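Local structure of probable acetolactate synthase isozyme III (Small subunit) (Nitrosomonas europaea ATCC 19718, 2PC6) at residues A[32-37]-A[49-54]. The protein is probably the small subunit of an acetolactate synthase isozyme, built from two ACT-type alpha/beta domains in tandem and associating as two chains. Sequence-based numbering, arbitrary orientation.
Sequences IESLSV and TLVTNG
Thr49 N gives its hydrogen to Ser36 O at 2.7 Å. Ser36 N answers with a bond to Thr49 O at 2.8 Å. This hydrogen-bonded pair belongs to the beta hairpin of strands 34-39 and 45-54 in an ACT domain, whose four strands run in the order 2-3-1-4. Thr49 O also receives the CA-H of Leu35, with CA 3.5 Å away. Further along, Val51 N bonds to Ser34 O at 3.0 Å. Val51 O receives the N-H of Glu33 (N to O 2.8 Å), where the backbone at Glu33 is not extended. Leu35 and Leu50 form a non-hydrogen-bonded pair, their side chains meeting obliquely through CD1 and CD1 at 4.2 Å on the face packed by helix 17-28. Ser34, Ser36, Thr49 and Val51 occupy the other face. Ser36 OG hydrogen-bonds there to Thr151 O on strand 145-157, which belongs to the other sheet of the chain. Strand 3-12 pairs with 45-54 on its other edge. Leu35, Ser36 and Val37 pair antiparallel with a strand of the second subunit, so the sheet continues across the dimer interface. The two methyls of Val51 serve different neighbours: CG2 faces Ser34 OG at 3.6 Å, whereas CG1, anti to the backbone N (chi1 172°), lies beside Glu33. The extended Glu33 chain runs alongside Val51 in the same direction, bringing OE1 within 3.2 Å of Val51 CG1 while that same oxygen forms a salt bridge with Arg4 NE.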
ATOM      1  N   ILE A  32      -3.120 -13.881  -4.621  1.00 55.33           N
ATOM      2  CA  ILE A  32      -2.974 -12.455  -4.487  1.00 54.88           C
ATOM      3  C   ILE A  32      -1.624 -12.258  -3.831  1.00 55.12           C
ATOM      4  O   ILE A  32      -1.416 -12.626  -2.682  1.00 54.44           O
ATOM      5  CB  ILE A  32      -4.088 -11.822  -3.597  1.00 54.03           C
ATOM      6  CG1 ILE A  32      -5.427 -11.900  -4.316  1.00 53.32           C
ATOM      7  CG2 ILE A  32      -3.756 -10.357  -3.301  1.00 54.26           C
ATOM      8  CD1 ILE A  32      -6.570 -11.225  -3.609  1.00 53.34           C
ATOM      9  N   GLU A  33      -0.677 -11.706  -4.552  1.00 55.87           N
ATOM     10  CA  GLU A  33       0.610 -11.571  -3.917  1.00 56.70           C
ATOM     11  C   GLU A  33       0.530 -10.407  -2.950  1.00 56.31           C
ATOM     12  O   GLU A  33       0.928 -10.522  -1.786  1.00 57.29           O
ATOM     13  CB  GLU A  33       1.723 -11.374  -4.921  1.00 56.62           C
ATOM     14  CG  GLU A  33       3.026 -11.830  -4.338  1.00 60.70           C
ATOM     15  CD  GLU A  33       4.213 -11.406  -5.153  1.00 67.89           C
ATOM     16  OE1 GLU A  33       4.032 -10.746  -6.206  1.00 71.70           O
ATOM     17  OE2 GLU A  33       5.348 -11.731  -4.739  1.00 71.66           O
ATOM     18  N   SER A  34      -0.021  -9.300  -3.446  1.00 55.33           N
ATOM     19  CA  SER A  34      -0.080  -8.051  -2.704  1.00 53.95           C
ATOM     20  C   SER A  34      -1.247  -7.185  -3.224  1.00 53.17           C
ATOM     21  O   SER A  34      -1.674  -7.320  -4.367  1.00 53.12           O
ATOM     22  CB  SER A  34       1.251  -7.306  -2.834  1.00 53.03           C
ATOM     23  OG  SER A  34       1.263  -6.511  -4.003  1.00 52.27           O
ATOM     24  N   LEU A  35      -1.725  -6.267  -2.407  1.00 51.81           N
ATOM     25  CA  LEU A  35      -2.879  -5.505  -2.785  1.00 52.00           C
ATOM     26  C   LEU A  35      -2.845  -4.106  -2.153  1.00 52.24           C
ATOM     27  O   LEU A  35      -2.772  -3.996  -0.944  1.00 53.11           O
ATOM     28  CB  LEU A  35      -4.151  -6.249  -2.341  1.00 51.46           C
ATOM     29  CG  LEU A  35      -5.471  -5.593  -2.743  1.00 51.63           C
ATOM     30  CD1 LEU A  35      -6.530  -6.619  -3.082  1.00 51.43           C
ATOM     31  CD2 LEU A  35      -5.974  -4.656  -1.630  1.00 50.06           C
ATOM     32  N   SER A  36      -2.974  -3.072  -2.985  1.00 51.75           N
ATOM     33  CA  SER A  36      -3.160  -1.692  -2.569  1.00 51.79           C
ATOM     34  C   SER A  36      -4.482  -1.137  -3.045  1.00 50.52           C
ATOM     35  O   SER A  36      -4.817  -1.268  -4.213  1.00 51.12           O
ATOM     36  CB  SER A  36      -2.113  -0.826  -3.242  1.00 52.00           C
ATOM     37  OG  SER A  36      -1.233  -0.337  -2.287  1.00 58.49           O
ATOM     38  N   VAL A  37      -5.198  -0.446  -2.173  1.00 49.22           N
ATOM     39  CA  VAL A  37      -6.402   0.256  -2.578  1.00 47.82           C
ATOM     40  C   VAL A  37      -6.531   1.538  -1.726  1.00 48.15           C
ATOM     41  O   VAL A  37      -6.186   1.541  -0.560  1.00 48.36           O
ATOM     42  CB  VAL A  37      -7.640  -0.683  -2.451  1.00 47.72           C
ATOM     43  CG1 VAL A  37      -7.826  -1.176  -1.018  1.00 46.84           C
ATOM     44  CG2 VAL A  37      -8.904  -0.009  -2.937  1.00 46.11           C
ATOM     45  N   THR A  49      -4.518  -1.558  -6.905  1.00 53.50           N
ATOM     46  CA  THR A  49      -3.442  -2.198  -7.592  1.00 52.95           C
ATOM     47  C   THR A  49      -3.244  -3.550  -6.938  1.00 51.92           C
ATOM     48  O   THR A  49      -2.921  -3.637  -5.760  1.00 51.32           O
ATOM     49  CB  THR A  49      -2.143  -1.378  -7.509  1.00 53.57           C
ATOM     50  OG1 THR A  49      -2.404  -0.038  -7.949  1.00 54.82           O
ATOM     51  CG2 THR A  49      -1.114  -1.997  -8.375  1.00 50.95           C
ATOM     52  N   LEU A  50      -3.410  -4.583  -7.733  1.00 50.37           N
ATOM     53  CA  LEU A  50      -3.298  -5.908  -7.269  1.00 51.33           C
ATOM     54  C   LEU A  50      -2.226  -6.684  -8.072  1.00 52.17           C
ATOM     55  O   LEU A  50      -2.149  -6.575  -9.308  1.00 52.46           O
ATOM     56  CB  LEU A  50      -4.659  -6.529  -7.489  1.00 51.96           C
ATOM     57  CG  LEU A  50      -4.935  -7.912  -6.986  1.00 53.65           C
ATOM     58  CD1 LEU A  50      -6.423  -8.012  -7.009  1.00 56.25           C
ATOM     59  CD2 LEU A  50      -4.301  -8.941  -7.932  1.00 56.28           C
ATOM     60  N   VAL A  51      -1.400  -7.459  -7.380  1.00 51.52           N
ATOM     61  CA  VAL A  51      -0.406  -8.270  -8.055  1.00 51.40           C
ATOM     62  C   VAL A  51      -0.810  -9.719  -7.919  1.00 51.17           C
ATOM     63  O   VAL A  51      -1.073 -10.190  -6.818  1.00 50.03           O
ATOM     64  CB  VAL A  51       1.001  -8.108  -7.440  1.00 51.68           C
ATOM     65  CG1 VAL A  51       1.962  -9.111  -8.048  1.00 50.75           C
ATOM     66  CG2 VAL A  51       1.493  -6.695  -7.605  1.00 51.94           C
ATOM     67  N   THR A  52      -0.834 -10.419  -9.051  1.00 51.60           N
ATOM     68  CA  THR A  52      -1.104 -11.850  -9.064  1.00 52.05           C
ATOM     69  C   THR A  52      -0.076 -12.647  -9.905  1.00 53.11           C
ATOM     70  O   THR A  52       0.620 -12.098 -10.784  1.00 52.48           O
ATOM     71  CB  THR A  52      -2.576 -12.149  -9.456  1.00 52.27           C
ATOM     72  OG1 THR A  52      -2.852 -13.541  -9.219  1.00 53.54           O
ATOM     73  CG2 THR A  52      -2.897 -11.766 -10.933  1.00 50.58           C
ATOM     74  N   ASN A  53       0.059 -13.931  -9.583  1.00 54.25           N
ATOM     75  CA  ASN A  53       1.075 -14.769 -10.197  1.00 55.63           C
ATOM     76  C   ASN A  53       0.432 -15.934 -10.910  1.00 56.02           C
ATOM     77  O   ASN A  53      -0.181 -16.802 -10.269  1.00 56.18           O
ATOM     78  CB  ASN A  53       2.066 -15.314  -9.152  1.00 56.36           C
ATOM     79  CG  ASN A  53       2.967 -14.234  -8.552  1.00 57.35           C
ATOM     80  OD1 ASN A  53       3.603 -13.468  -9.256  1.00 59.72           O
ATOM     81  ND2 ASN A  53       3.026 -14.191  -7.230  1.00 60.99           N
ATOM     82  N   GLY A  54       0.567 -15.969 -12.233  1.00 56.46           N
ATOM     83  CA  GLY A  54       0.058 -17.118 -12.981  1.00 57.41           C
ATOM     84  C   GLY A  54       0.345 -17.154 -14.462  1.00 57.81           C
ATOM     85  O   GLY A  54       0.888 -16.207 -15.018  1.00 57.89           O
TER